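Local structure of N-acetylgalactosaminyltransferase 7 (Homo sapiens, 6IWR) at residues R127-L132 / H243-V248; V183-F188 / R224-Q229; V255-K260 / I264-L269; S360-Q365 / S436-F441. The protein is a glycosyltransferase-family protein that joins a GT-A-type domain, here with bound manganese, to a ricin-type beta-trefoil lectin domain. All blocks are in the same frame, centred on the assembly; numbering follows the deposited sequence.

Contact 1: R127-L132 / H243-V248; sequences RSVNDL and HCEVAV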
loop_
_atom_site.group_PDB
_atom_site.type_symbol
_atom_site.label_atom_id
_atom_site.label_comp_id
_atom_site.label_asym_id
_atom_site.label_seq_id
_atom_site.Cartn_x
_atom_site.Cartn_y
_atom_site.Cartn_z
ATOM N N ARG A 127 -10.608 -14.518 29.302
ATOM C CA ARG A 127 -9.635 -13.599 29.855
ATOM C C ARG A 127 -10.319 -12.381 30.443
ATOM O O ARG A 127 -11.408 -11.990 30.018
ATOM C CB ARG A 127 -8.641 -13.161 28.783
ATOM C CG ARG A 127 -9.224 -12.194 27.753
ATOM C CD ARG A 127 -8.093 -11.480 27.156
ATOM N NE ARG A 127 -8.463 -10.546 26.116
ATOM C CZ ARG A 127 -7.564 -9.894 25.378
ATOM N NH1 ARG A 127 -7.957 -9.044 24.441
ATOM N NH2 ARG A 127 -6.271 -10.109 25.579
ATOM N N SER A 128 -9.662 -11.784 31.430
ATOM C CA SER A 128 -10.070 -10.495 31.958
ATOM C C SER A 128 -9.604 -9.421 30.986
ATOM O O SER A 128 -8.843 -9.725 30.067
ATOM C CB SER A 128 -9.476 -10.284 33.340
ATOM O OG SER A 128 -8.068 -10.453 33.291
ATOM N N VAL A 129 -10.027 -8.174 31.181
ATOM C CA VAL A 129 -9.735 -7.120 30.217
ATOM C C VAL A 129 -9.525 -5.809 30.965
ATOM O O VAL A 129 -9.954 -5.651 32.106
ATOM C CB VAL A 129 -10.873 -7.047 29.168
ATOM C CG1 VAL A 129 -11.306 -5.636 28.949
ATOM C CG2 VAL A 129 -10.421 -7.697 27.873
ATOM N N ASN A 130 -8.818 -4.878 30.332
ATOM C CA ASN A 130 -8.672 -3.557 30.916
ATOM C C ASN A 130 -10.014 -2.817 30.890
ATOM O O ASN A 130 -10.904 -3.109 30.090
ATOM C CB ASN A 130 -7.586 -2.767 30.180
ATOM C CG ASN A 130 -7.867 -2.617 28.679
ATOM O OD1 ASN A 130 -6.967 -2.397 27.900
ATOM N ND2 ASN A 130 -9.127 -2.747 28.276
ATOM N N ASP A 131 -10.147 -1.845 31.772
ATOM C CA ASP A 131 -11.383 -1.095 31.943
ATOM C C ASP A 131 -11.140 0.312 31.418
ATOM O O ASP A 131 -10.480 1.121 32.074
ATOM C CB ASP A 131 -11.803 -1.087 33.411
ATOM C CG ASP A 131 -13.146 -0.364 33.665
ATOM O OD1 ASP A 131 -13.800 0.116 32.714
ATOM O OD2 ASP A 131 -13.532 -0.277 34.854
ATOM N N LEU A 132 -11.672 0.598 30.232
ATOM C CA LEU A 132 -11.490 1.882 29.576
ATOM C C LEU A 132 -12.552 2.921 29.940
ATOM O O LEU A 132 -12.432 4.069 29.509
ATOM C CB LEU A 132 -11.454 1.682 28.053
ATOM C CG LEU A 132 -10.181 0.994 27.538
ATOM C CD1 LEU A 132 -10.361 0.508 26.101
ATOM C CD2 LEU A 132 -8.950 1.908 27.665
ATOM N N HIS A 243 -15.867 -10.580 16.302
ATOM C CA HIS A 243 -14.542 -10.382 16.876
ATOM C C HIS A 243 -14.611 -9.211 17.865
ATOM O O HIS A 243 -13.974 -8.170 17.698
ATOM C CB HIS A 243 -13.498 -10.156 15.772
ATOM C CG HIS A 243 -14.047 -9.469 14.553
ATOM N ND1 HIS A 243 -14.322 -10.137 13.383
ATOM C CD2 HIS A 243 -14.410 -8.176 14.344
ATOM C CE1 HIS A 243 -14.819 -9.284 12.501
ATOM N NE2 HIS A 243 -14.882 -8.085 13.059
ATOM N N CYS A 244 -15.402 -9.396 18.927
ATOM C CA CYS A 244 -15.625 -8.371 19.940
ATOM C C CYS A 244 -15.370 -8.918 21.342
ATOM O O CYS A 244 -15.481 -10.124 21.597
ATOM C CB CYS A 244 -17.059 -7.826 19.863
ATOM S SG CYS A 244 -17.387 -7.024 18.315
ATOM N N GLU A 245 -15.040 -7.998 22.257
ATOM C CA GLU A 245 -14.925 -8.297 23.687
ATOM C C GLU A 245 -15.637 -7.190 24.452
ATOM O O GLU A 245 -15.190 -6.037 24.485
ATOM C CB GLU A 245 -13.469 -8.434 24.141
ATOM C CG GLU A 245 -12.814 -9.706 23.661
ATOM C CD GLU A 245 -11.349 -9.815 24.079
ATOM O OE1 GLU A 245 -11.077 -9.906 25.294
ATOM O OE2 GLU A 245 -10.464 -9.797 23.193
ATOM N N VAL A 246 -16.728 -7.538 25.053
ATOM C CA VAL A 246 -17.593 -6.580 25.722
ATOM C C VAL A 246 -16.984 -6.175 27.064
ATOM O O VAL A 246 -16.457 -7.019 27.804
ATOM C CB VAL A 246 -18.965 -7.251 25.881
ATOM C CG1 VAL A 246 -19.106 -7.833 27.271
ATOM C CG2 VAL A 246 -20.079 -6.313 25.497
ATOM N N ALA A 247 -17.038 -4.877 27.397
ATOM C CA ALA A 247 -16.499 -4.355 28.659
ATOM C C ALA A 247 -17.374 -4.748 29.859
ATOM O O ALA A 247 -18.454 -5.322 29.705
ATOM C CB ALA A 247 -16.392 -2.844 28.595
ATOM N N VAL A 248 -16.929 -4.401 31.088
ATOM C CA VAL A 248 -17.719 -4.804 32.256
ATOM C C VAL A 248 -18.825 -3.789 32.483
ATOM O O VAL A 248 -18.641 -2.581 32.298
ATOM C CB VAL A 248 -16.864 -5.016 33.537
ATOM C CG1 VAL A 248 -15.443 -5.458 33.229
ATOM C CG2 VAL A 248 -16.933 -3.838 34.507
#

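Contact 2: V183-F188 / R224-Q229; sequences VLIDDF and RSIGAQ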
loop_
_atom_site.group_PDB
_atom_site.type_symbol
_atom_site.label_atom_id
_atom_site.label_comp_id
_atom_site.label_asym_id
_atom_site.label_seq_id
_atom_site.Cartn_x
_atom_site.Cartn_y
_atom_site.Cartn_z
ATOM N N VAL A 183 -27.660 -15.748 19.472
ATOM C CA VAL A 183 -27.944 -16.329 18.164
ATOM C C VAL A 183 -26.758 -16.055 17.248
ATOM O O VAL A 183 -26.495 -14.899 16.894
ATOM C CB VAL A 183 -29.238 -15.748 17.574
ATOM C CG1 VAL A 183 -29.371 -16.126 16.090
ATOM C CG2 VAL A 183 -30.434 -16.211 18.368
ATOM N N LEU A 184 -26.029 -17.102 16.871
ATOM C CA LEU A 184 -24.971 -16.957 15.881
ATOM C C LEU A 184 -25.580 -17.221 14.514
ATOM O O LEU A 184 -26.331 -18.188 14.346
ATOM C CB LEU A 184 -23.805 -17.912 16.144
ATOM C CG LEU A 184 -23.259 -18.062 17.568
ATOM C CD1 LEU A 184 -22.259 -19.214 17.611
ATOM C CD2 LEU A 184 -22.632 -16.770 18.143
ATOM N N ILE A 185 -25.303 -16.338 13.561
ATOM C CA ILE A 185 -25.782 -16.473 12.189
ATOM C C ILE A 185 -24.582 -16.773 11.307
ATOM O O ILE A 185 -23.743 -15.899 11.049
ATOM C CB ILE A 185 -26.513 -15.219 11.691
ATOM C CG1 ILE A 185 -27.709 -14.897 12.570
ATOM C CG2 ILE A 185 -26.966 -15.441 10.254
ATOM C CD1 ILE A 185 -28.857 -15.820 12.368
ATOM N N ASP A 186 -24.519 -18.009 10.830
ATOM C CA ASP A 186 -23.475 -18.450 9.913
ATOM C C ASP A 186 -23.845 -18.014 8.509
ATOM O O ASP A 186 -24.795 -18.548 7.928
ATOM C CB ASP A 186 -23.349 -19.966 9.969
ATOM C CG ASP A 186 -22.205 -20.472 9.153
ATOM O OD1 ASP A 186 -21.726 -19.730 8.262
ATOM O OD2 ASP A 186 -21.775 -21.610 9.428
ATOM N N ASP A 187 -23.111 -17.058 7.952
ATOM C CA ASP A 187 -23.394 -16.627 6.581
ATOM C C ASP A 187 -22.563 -17.424 5.574
ATOM O O ASP A 187 -21.737 -16.885 4.833
ATOM C CB ASP A 187 -23.150 -15.137 6.417
ATOM C CG ASP A 187 -23.837 -14.582 5.195
ATOM O OD1 ASP A 187 -24.904 -15.130 4.830
ATOM O OD2 ASP A 187 -23.300 -13.621 4.598
ATOM N N PHE A 188 -22.788 -18.741 5.574
ATOM C CA PHE A 188 -22.323 -19.610 4.496
ATOM C C PHE A 188 -20.806 -19.829 4.546
ATOM O O PHE A 188 -20.143 -19.833 3.512
ATOM C CB PHE A 188 -22.738 -19.048 3.131
ATOM C CG PHE A 188 -22.889 -20.088 2.079
ATOM C CD1 PHE A 188 -23.688 -21.195 2.306
ATOM C CD2 PHE A 188 -22.240 -19.970 0.864
ATOM C CE1 PHE A 188 -23.831 -22.176 1.337
ATOM C CE2 PHE A 188 -22.381 -20.944 -0.117
ATOM C CZ PHE A 188 -23.176 -22.044 0.120
ATOM N N ARG A 224 -27.764 -9.742 8.980
ATOM C CA ARG A 224 -28.296 -9.110 10.181
ATOM C C ARG A 224 -29.818 -9.141 10.185
ATOM O O ARG A 224 -30.439 -9.305 11.244
ATOM C CB ARG A 224 -27.778 -7.677 10.306
ATOM C CG ARG A 224 -26.306 -7.540 10.716
ATOM C CD ARG A 224 -26.036 -6.129 11.213
ATOM N NE ARG A 224 -24.618 -5.821 11.200
ATOM C CZ ARG A 224 -24.044 -4.974 10.354
ATOM N NH1 ARG A 224 -24.785 -4.334 9.465
ATOM N NH2 ARG A 224 -22.729 -4.769 10.401
ATOM N N SER A 225 -30.443 -9.010 9.009
ATOM C CA SER A 225 -31.905 -9.040 8.958
ATOM C C SER A 225 -32.444 -10.437 9.262
ATOM O O SER A 225 -33.433 -10.584 9.996
ATOM C CB SER A 225 -32.392 -8.550 7.597
ATOM O OG SER A 225 -32.247 -7.144 7.454
ATOM N N ILE A 226 -31.819 -11.473 8.699
ATOM C CA ILE A 226 -32.139 -12.842 9.092
ATOM C C ILE A 226 -31.965 -13.018 10.596
ATOM O O ILE A 226 -32.794 -13.652 11.266
ATOM C CB ILE A 226 -31.263 -13.841 8.311
ATOM C CG1 ILE A 226 -31.572 -13.766 6.806
ATOM C CG2 ILE A 226 -31.409 -15.247 8.908
ATOM C CD1 ILE A 226 -30.486 -14.319 5.942
ATOM N N GLY A 227 -30.863 -12.497 11.141
ATOM C CA GLY A 227 -30.676 -12.522 12.579
ATOM C C GLY A 227 -31.889 -11.997 13.318
ATOM O O GLY A 227 -32.440 -12.674 14.198
ATOM N N ALA A 228 -32.343 -10.779 12.959
ATOM C CA ALA A 228 -33.540 -10.244 13.605
ATOM C C ALA A 228 -34.695 -11.236 13.545
ATOM O O ALA A 228 -35.512 -11.300 14.468
ATOM C CB ALA A 228 -33.950 -8.917 12.966
ATOM N N GLN A 229 -34.769 -12.032 12.484
ATOM C CA GLN A 229 -35.933 -12.888 12.302
ATOM C C GLN A 229 -35.792 -14.214 13.039
ATOM O O GLN A 229 -36.787 -14.769 13.520
ATOM C CB GLN A 229 -36.161 -13.110 10.820
ATOM C CG GLN A 229 -36.290 -11.816 10.126
ATOM C CD GLN A 229 -36.391 -11.965 8.635
ATOM O OE1 GLN A 229 -35.629 -12.708 8.016
ATOM N NE2 GLN A 229 -37.333 -11.240 8.040
#

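Contact 3: V255-K260 / I264-L269; sequences VAPISK and ICTVPL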
loop_
_atom_site.group_PDB
_atom_site.type_symbol
_atom_site.label_atom_id
_atom_site.label_comp_id
_atom_site.label_asym_id
_atom_site.label_seq_id
_atom_site.Cartn_x
_atom_site.Cartn_y
_atom_site.Cartn_z
ATOM N N VAL A 255 -28.907 -0.783 27.541
ATOM C CA VAL A 255 -30.338 -1.047 27.419
ATOM C C VAL A 255 -31.220 -0.143 28.284
ATOM O O VAL A 255 -32.454 -0.164 28.140
ATOM C CB VAL A 255 -30.598 -2.528 27.732
ATOM C CG1 VAL A 255 -32.061 -2.857 27.548
ATOM C CG2 VAL A 255 -29.748 -3.385 26.821
ATOM N N ALA A 256 -30.652 0.648 29.171
ATOM C CA ALA A 256 -31.500 1.550 29.943
ATOM C C ALA A 256 -32.239 2.529 29.039
ATOM O O ALA A 256 -33.471 2.638 29.148
ATOM C CB ALA A 256 -30.667 2.272 31.011
ATOM N N PRO A 257 -31.587 3.245 28.132
ATOM C CA PRO A 257 -32.344 4.231 27.339
ATOM C C PRO A 257 -33.473 3.602 26.532
ATOM O O PRO A 257 -34.573 4.171 26.482
ATOM C CB PRO A 257 -31.275 4.894 26.458
ATOM C CG PRO A 257 -29.977 4.229 26.791
ATOM C CD PRO A 257 -30.134 3.303 27.927
ATOM N N ILE A 258 -33.255 2.423 25.939
ATOM C CA ILE A 258 -34.319 1.760 25.178
ATOM C C ILE A 258 -35.480 1.377 26.084
ATOM O O ILE A 258 -36.635 1.329 25.648
ATOM C CB ILE A 258 -33.776 0.520 24.442
ATOM C CG1 ILE A 258 -32.481 0.873 23.702
ATOM C CG2 ILE A 258 -34.821 -0.045 23.498
ATOM C CD1 ILE A 258 -31.777 -0.312 23.157
ATOM N N SER A 259 -35.198 1.100 27.352
ATOM C CA SER A 259 -36.256 0.736 28.285
ATOM C C SER A 259 -37.112 1.939 28.687
ATOM O O SER A 259 -38.302 1.769 28.961
ATOM C CB SER A 259 -35.649 0.055 29.512
ATOM O OG SER A 259 -34.750 -0.986 29.128
ATOM N N LYS A 260 -36.546 3.162 28.758
ATOM C CA LYS A 260 -37.429 4.324 28.940
ATOM C C LYS A 260 -38.298 4.508 27.709
ATOM O O LYS A 260 -39.485 4.831 27.819
ATOM C CB LYS A 260 -36.670 5.639 29.237
ATOM C CG LYS A 260 -37.111 6.322 30.582
ATOM C CD LYS A 260 -37.337 7.906 30.694
ATOM C CE LYS A 260 -38.095 8.337 32.086
ATOM N NZ LYS A 260 -37.413 8.701 33.474
ATOM N N ILE A 264 -35.696 4.617 20.982
ATOM C CA ILE A 264 -34.283 4.942 21.088
ATOM C C ILE A 264 -33.490 3.729 20.642
ATOM O O ILE A 264 -33.826 2.587 20.976
ATOM C CB ILE A 264 -33.919 5.364 22.521
ATOM C CG1 ILE A 264 -34.786 6.553 22.938
ATOM C CG2 ILE A 264 -32.432 5.693 22.644
ATOM C CD1 ILE A 264 -34.466 7.092 24.303
ATOM N N CYS A 265 -32.473 3.970 19.831
ATOM C CA CYS A 265 -31.525 2.943 19.436
ATOM C C CYS A 265 -30.168 3.319 20.004
ATOM O O CYS A 265 -29.743 4.475 19.920
ATOM C CB CYS A 265 -31.478 2.796 17.920
ATOM S SG CYS A 265 -30.082 1.932 17.276
ATOM N N THR A 266 -29.493 2.349 20.574
ATOM C CA THR A 266 -28.359 2.599 21.435
ATOM C C THR A 266 -27.094 2.014 20.825
ATOM O O THR A 266 -27.145 1.005 20.107
ATOM C CB THR A 266 -28.651 1.999 22.797
ATOM O OG1 THR A 266 -29.245 3.022 23.596
ATOM C CG2 THR A 266 -27.446 1.646 23.437
ATOM N N VAL A 267 -25.960 2.660 21.107
ATOM C CA VAL A 267 -24.678 2.269 20.534
ATOM C C VAL A 267 -23.586 2.371 21.595
ATOM O O VAL A 267 -23.383 3.432 22.173
ATOM C CB VAL A 267 -24.298 3.127 19.314
ATOM C CG1 VAL A 267 -23.177 2.456 18.554
ATOM C CG2 VAL A 267 -25.510 3.367 18.408
ATOM N N PRO A 268 -22.875 1.290 21.890
ATOM C CA PRO A 268 -21.717 1.395 22.785
ATOM C C PRO A 268 -20.576 2.164 22.125
ATOM O O PRO A 268 -20.484 2.259 20.903
ATOM C CB PRO A 268 -21.324 -0.067 23.005
ATOM C CG PRO A 268 -21.692 -0.714 21.679
ATOM C CD PRO A 268 -22.987 -0.035 21.265
ATOM N N LEU A 269 -19.701 2.723 22.952
ATOM C CA LEU A 269 -18.433 3.208 22.430
ATOM C C LEU A 269 -17.598 2.015 21.975
ATOM O O LEU A 269 -17.350 1.081 22.747
ATOM C CB LEU A 269 -17.668 4.016 23.474
ATOM C CG LEU A 269 -18.342 5.301 23.961
ATOM C CD1 LEU A 269 -17.322 6.239 24.623
ATOM C CD2 LEU A 269 -19.072 5.990 22.833
#

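Contact 4: S360-Q365 / S436-F441; sequences SYKIWQ and SELKKF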
loop_
_atom_site.group_PDB
_atom_site.type_symbol
_atom_site.label_atom_id
_atom_site.label_comp_id
_atom_site.label_asym_id
_atom_site.label_seq_id
_atom_site.Cartn_x
_atom_site.Cartn_y
_atom_site.Cartn_z
ATOM N N SER A 360 -29.722 4.825 10.544
ATOM C CA SER A 360 -29.588 6.100 11.262
ATOM C C SER A 360 -30.605 7.133 10.779
ATOM O O SER A 360 -31.336 7.720 11.587
ATOM C CB SER A 360 -28.179 6.665 11.107
ATOM O OG SER A 360 -27.211 5.768 11.601
ATOM N N TYR A 361 -30.646 7.401 9.469
ATOM C CA TYR A 361 -31.613 8.375 8.970
ATOM C C TYR A 361 -33.043 7.939 9.303
ATOM O O TYR A 361 -33.818 8.730 9.851
ATOM C CB TYR A 361 -31.426 8.612 7.466
ATOM C CG TYR A 361 -29.998 8.945 7.070
ATOM C CD1 TYR A 361 -29.233 9.818 7.823
ATOM C CD2 TYR A 361 -29.418 8.361 5.947
ATOM C CE1 TYR A 361 -27.933 10.113 7.464
ATOM C CE2 TYR A 361 -28.124 8.640 5.573
ATOM C CZ TYR A 361 -27.378 9.516 6.329
ATOM O OH TYR A 361 -26.070 9.790 5.964
ATOM N N LYS A 362 -33.398 6.669 9.035
ATOM C CA LYS A 362 -34.730 6.186 9.423
ATOM C C LYS A 362 -35.051 6.528 10.878
ATOM O O LYS A 362 -36.120 7.079 11.181
ATOM C CB LYS A 362 -34.869 4.668 9.219
ATOM C CG LYS A 362 -35.077 4.257 7.789
ATOM C CD LYS A 362 -35.885 2.984 7.650
ATOM C CE LYS A 362 -35.009 1.750 7.705
ATOM N NZ LYS A 362 -35.378 0.785 6.642
ATOM N N ILE A 363 -34.154 6.170 11.803
ATOM C CA ILE A 363 -34.473 6.362 13.212
ATOM C C ILE A 363 -34.722 7.839 13.494
ATOM O O ILE A 363 -35.708 8.220 14.145
ATOM C CB ILE A 363 -33.353 5.815 14.103
ATOM C CG1 ILE A 363 -33.337 4.302 14.050
ATOM C CG2 ILE A 363 -33.535 6.311 15.509
ATOM C CD1 ILE A 363 -32.156 3.698 14.785
ATOM N N TRP A 364 -33.818 8.690 13.020
ATOM C CA TRP A 364 -33.877 10.096 13.383
ATOM C C TRP A 364 -35.060 10.784 12.715
ATOM O O TRP A 364 -35.855 11.461 13.383
ATOM C CB TRP A 364 -32.571 10.777 13.000
ATOM C CG TRP A 364 -31.499 10.722 14.032
ATOM C CD1 TRP A 364 -30.237 10.233 13.875
ATOM C CD2 TRP A 364 -31.568 11.230 15.369
ATOM N NE1 TRP A 364 -29.514 10.401 15.019
ATOM C CE2 TRP A 364 -30.301 11.004 15.961
ATOM C CE3 TRP A 364 -32.567 11.868 16.119
ATOM C CZ2 TRP A 364 -30.017 11.357 17.284
ATOM C CZ3 TRP A 364 -32.288 12.233 17.419
ATOM C CH2 TRP A 364 -31.015 11.982 17.993
ATOM N N GLN A 365 -35.199 10.620 11.399
ATOM C CA GLN A 365 -36.219 11.346 10.666
ATOM C C GLN A 365 -37.620 10.822 10.916
ATOM O O GLN A 365 -38.588 11.523 10.609
ATOM C CB GLN A 365 -35.916 11.312 9.177
ATOM C CG GLN A 365 -34.756 12.203 8.792
ATOM C CD GLN A 365 -34.354 11.995 7.359
ATOM O OE1 GLN A 365 -35.099 12.351 6.441
ATOM N NE2 GLN A 365 -33.184 11.392 7.154
ATOM N N SER A 436 -39.534 2.246 -4.465
ATOM C CA SER A 436 -40.927 2.621 -4.218
ATOM C C SER A 436 -41.343 2.403 -2.768
ATOM O O SER A 436 -41.798 3.330 -2.089
ATOM C CB SER A 436 -41.851 1.813 -5.134
ATOM O OG SER A 436 -41.467 1.965 -6.473
ATOM N N GLU A 437 -41.269 1.154 -2.303
ATOM C CA GLU A 437 -41.776 0.849 -0.971
ATOM C C GLU A 437 -41.043 1.662 0.084
ATOM O O GLU A 437 -41.654 2.159 1.032
ATOM C CB GLU A 437 -41.657 -0.647 -0.693
ATOM C CG GLU A 437 -42.364 -1.524 -1.710
ATOM C CD GLU A 437 -42.146 -3.010 -1.464
ATOM O OE1 GLU A 437 -41.123 -3.558 -1.930
ATOM O OE2 GLU A 437 -42.994 -3.647 -0.802
ATOM N N LEU A 438 -39.736 1.848 -0.082
ATOM C CA LEU A 438 -39.002 2.670 0.866
ATOM C C LEU A 438 -39.521 4.097 0.868
ATOM O O LEU A 438 -39.704 4.698 1.934
ATOM C CB LEU A 438 -37.510 2.618 0.551
ATOM C CG LEU A 438 -36.914 1.328 1.102
ATOM C CD1 LEU A 438 -36.155 0.651 0.000
ATOM C CD2 LEU A 438 -35.974 1.620 2.284
ATOM N N LYS A 439 -39.766 4.663 -0.315
ATOM C CA LYS A 439 -40.324 6.011 -0.367
ATOM C C LYS A 439 -41.742 6.062 0.203
ATOM O O LYS A 439 -42.092 7.025 0.895
ATOM C CB LYS A 439 -40.287 6.533 -1.797
ATOM C CG LYS A 439 -39.172 7.549 -2.041
ATOM C CD LYS A 439 -38.709 7.568 -3.497
ATOM C CE LYS A 439 -38.327 8.982 -3.887
ATOM N NZ LYS A 439 -37.725 9.759 -2.742
ATOM N N LYS A 440 -42.562 5.033 -0.043
ATOM C CA LYS A 440 -43.888 5.008 0.568
ATOM C C LYS A 440 -43.805 4.892 2.092
ATOM O O LYS A 440 -44.613 5.501 2.815
ATOM C CB LYS A 440 -44.714 3.870 -0.015
ATOM C CG LYS A 440 -46.119 3.817 0.521
ATOM C CD LYS A 440 -46.993 2.911 -0.334
ATOM C CE LYS A 440 -48.062 2.201 0.487
ATOM N NZ LYS A 440 -48.825 3.132 1.323
ATOM N N PHE A 441 -42.846 4.114 2.602
ATOM C CA PHE A 441 -42.652 4.033 4.049
ATOM C C PHE A 441 -42.462 5.417 4.658
ATOM O O PHE A 441 -43.144 5.791 5.623
ATOM C CB PHE A 441 -41.451 3.147 4.373
ATOM C CG PHE A 441 -41.070 3.165 5.817
ATOM C CD1 PHE A 441 -41.641 2.261 6.710
ATOM C CD2 PHE A 441 -40.144 4.092 6.294
ATOM C CE1 PHE A 441 -41.298 2.284 8.053
ATOM C CE2 PHE A 441 -39.781 4.108 7.630
ATOM C CZ PHE A 441 -40.366 3.205 8.514
#

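Contact 1: R127-L132 / H243-V248
R127 grips E245 side-on, its NE and NH1 each taking one carboxylate oxygen in a bidentate salt bridge. The straighter arm runs 2.8 Å from R127 NE to E245 OE1, with an N-H...O angle of 167°, in the guanidinium plane and onto the syn lone pair. The other, 2.9 Å from R127 NH1 to E245 OE2, is more bent, in keeping with carboxylate and guanidinium planes that stand 38° apart. CG of R127 lies between its own backbone N and carbonyl carbon (chi1 73°), and from there the chain extends to NE and meets the E245 side chain at about a right angle. Both charges have further company: Y278 O also accepts from R127 NH1, and R165 forms a long, weak ion pair with E245 OE2. Two residues on, V129 lays its CG2 3.5 Å from E245 OE1, an apolar flank beside the oxygen that NE holds, while V129 also packs on I280. Backbone bonding of E245 with G379 pairs strand 244-246 with strand 376-382. The arrangement is a buried salt bridge tying the irregular 127-132 loop to a short strand of the GT-A sheet, just after D241 and H243, which fit the family's DxH sequence motif.

Contact 2: V183-F188 / R224-Q229
Strand 179-186 and helix 219-230 belong to the Rossmann-like half of the GT-A fold, where helices pack on parallel strands, and I185 is the side chain of the 183-188 segment that reaches the helix. Its CG1 lies beside the backbone N and anti to the carbonyl carbon (chi1 -59°), and the turn at chi2 (-74°) then brings CD1 beside G227. Both atoms of that arm end near this one glycine: I185 CG1 and G227 CA are 3.8 Å apart, and I185 CD1 is equally far from G227 CA. At G227, which has no side chain, the backbones come to 6.3 Å between I185 CA and G227 CA. The flank is apolar, I185 CD1 lying 4.3 Å from I226 CG2, and no hydrogen bond crosses the contact. The helix connects strand 209-213 to strand 236-240, as in the alternating alpha/beta half of a GT-A domain. Its A228 packs on L237 and Y239 of the latter strand. Where strand 179-186 ends, the polar groups turn to other partners: D186 makes a salt bridge with R213, and D187, the centre of an inverse gamma turn, accepts hydrogen bonds at OD1 from N214 and the backbone of E218.

Contact 3: V255-K260 / I264-L269
V255 O is held by two groups of one residue: S259 OG donates to it over 2.6 Å, and S259 N adds the helical backbone bond to the same oxygen. The two donors arrive from opposite faces of the carbonyl plane, OG tilted 33° from it. This grip bridges the kink of helix 251-260, where P257 has no N-H to give and I258 N makes no bond to the preceding turn. The helix meets the strand through P257 and I258. The proline ring puts CG 3.5 Å from T266 OG1, its side chain crossing that of the threonine at about a right angle, and P257 CB stands 4.1 Å from I264 CG2. I258 holds CG1 beside its backbone N (chi1 -48°) and lays it 3.5 Å from I264 O, while I258 CD1 continues along the strand to T266 CB, 3.9 Å away. I264 and T266 point at the helix; C265 between them points away and packs on F332 and I334, the alternation expected of a strand. T266 OG1 also makes a weak hydrogen bond with L254 O, one turn back in the helix. Segment axes 7.4 Å apart and running antiparallel at 179°, joined by three residues, describe a helix that turns straight back into strand 264-274: a tight alpha-beta connection laying the helix over the sheet of the GT-A domain.

Contact 4: S360-Q365 / S436-F441
This is a light, partly buried helix-to-helix contact, carried by side chains alone, between helix 355-365, which leads into sheet strand 369-373, and helix 436-444. The backbones stay well separated, with 9.8 Å between the nearest CA atoms, K362 CA and F441 CA, and no hydrogen bond spans the gap. K362 bridges most of it. Its chain bends at chi3 (-87°) and again at the last torsion, so its aliphatic middle, rather than its tip, makes the closest approach: K362 CD lies 4.1 Å from F441 CE2. F441 reaches across with CG anti to the backbone N (chi1 172°), and its side chain crosses that of the lysine at about a right angle. Further out, K362 NZ is 4.5 Å from L438 CD2, a loose van der Waals neighbour. The ammonium also lies over the ring, 5.9 Å from K362 NZ to the centroid of F441 and 18° off the ring normal, but at that range the cation-pi attraction is weak at most. Neighbours complete the packing: helix 400-412 supplies W412, which K362 touches, and R407, which L438 touches, and the ring of H445 meets that of F441. A firmer tie lies just beyond the two segments, where a disulfide joins C366 to C447 and the Q365 backbone bonds to K448. The charge of K362 is met chiefly by a salt bridge to E358 and a hydrogen bond to L344 O, so the contact with F441, made through CD, is probably mostly van der Waals, with any cation-pi part weak.

Contacts 1, 2 and 3 all reach the same mixed sheet of the GT-A domain without touching: the centres of contacts 1 and 3 are about 19 Å apart, and those of contacts 2 and 3 about 21 Å apart. In sequence, contact 2 falls wholly between the two segments of contact 1, whereas contacts 3 and 4 follow in series. Strand 244-246 of contact 1 runs on to helix 251-260 of contact 3. Contact 4 joins this system through contact 3, C265 packing on I363, but stays about 17 Å from contact 1 by nearest atoms. The bound manganese ion lies about 14 Å from the side chain of E245 in contact 1.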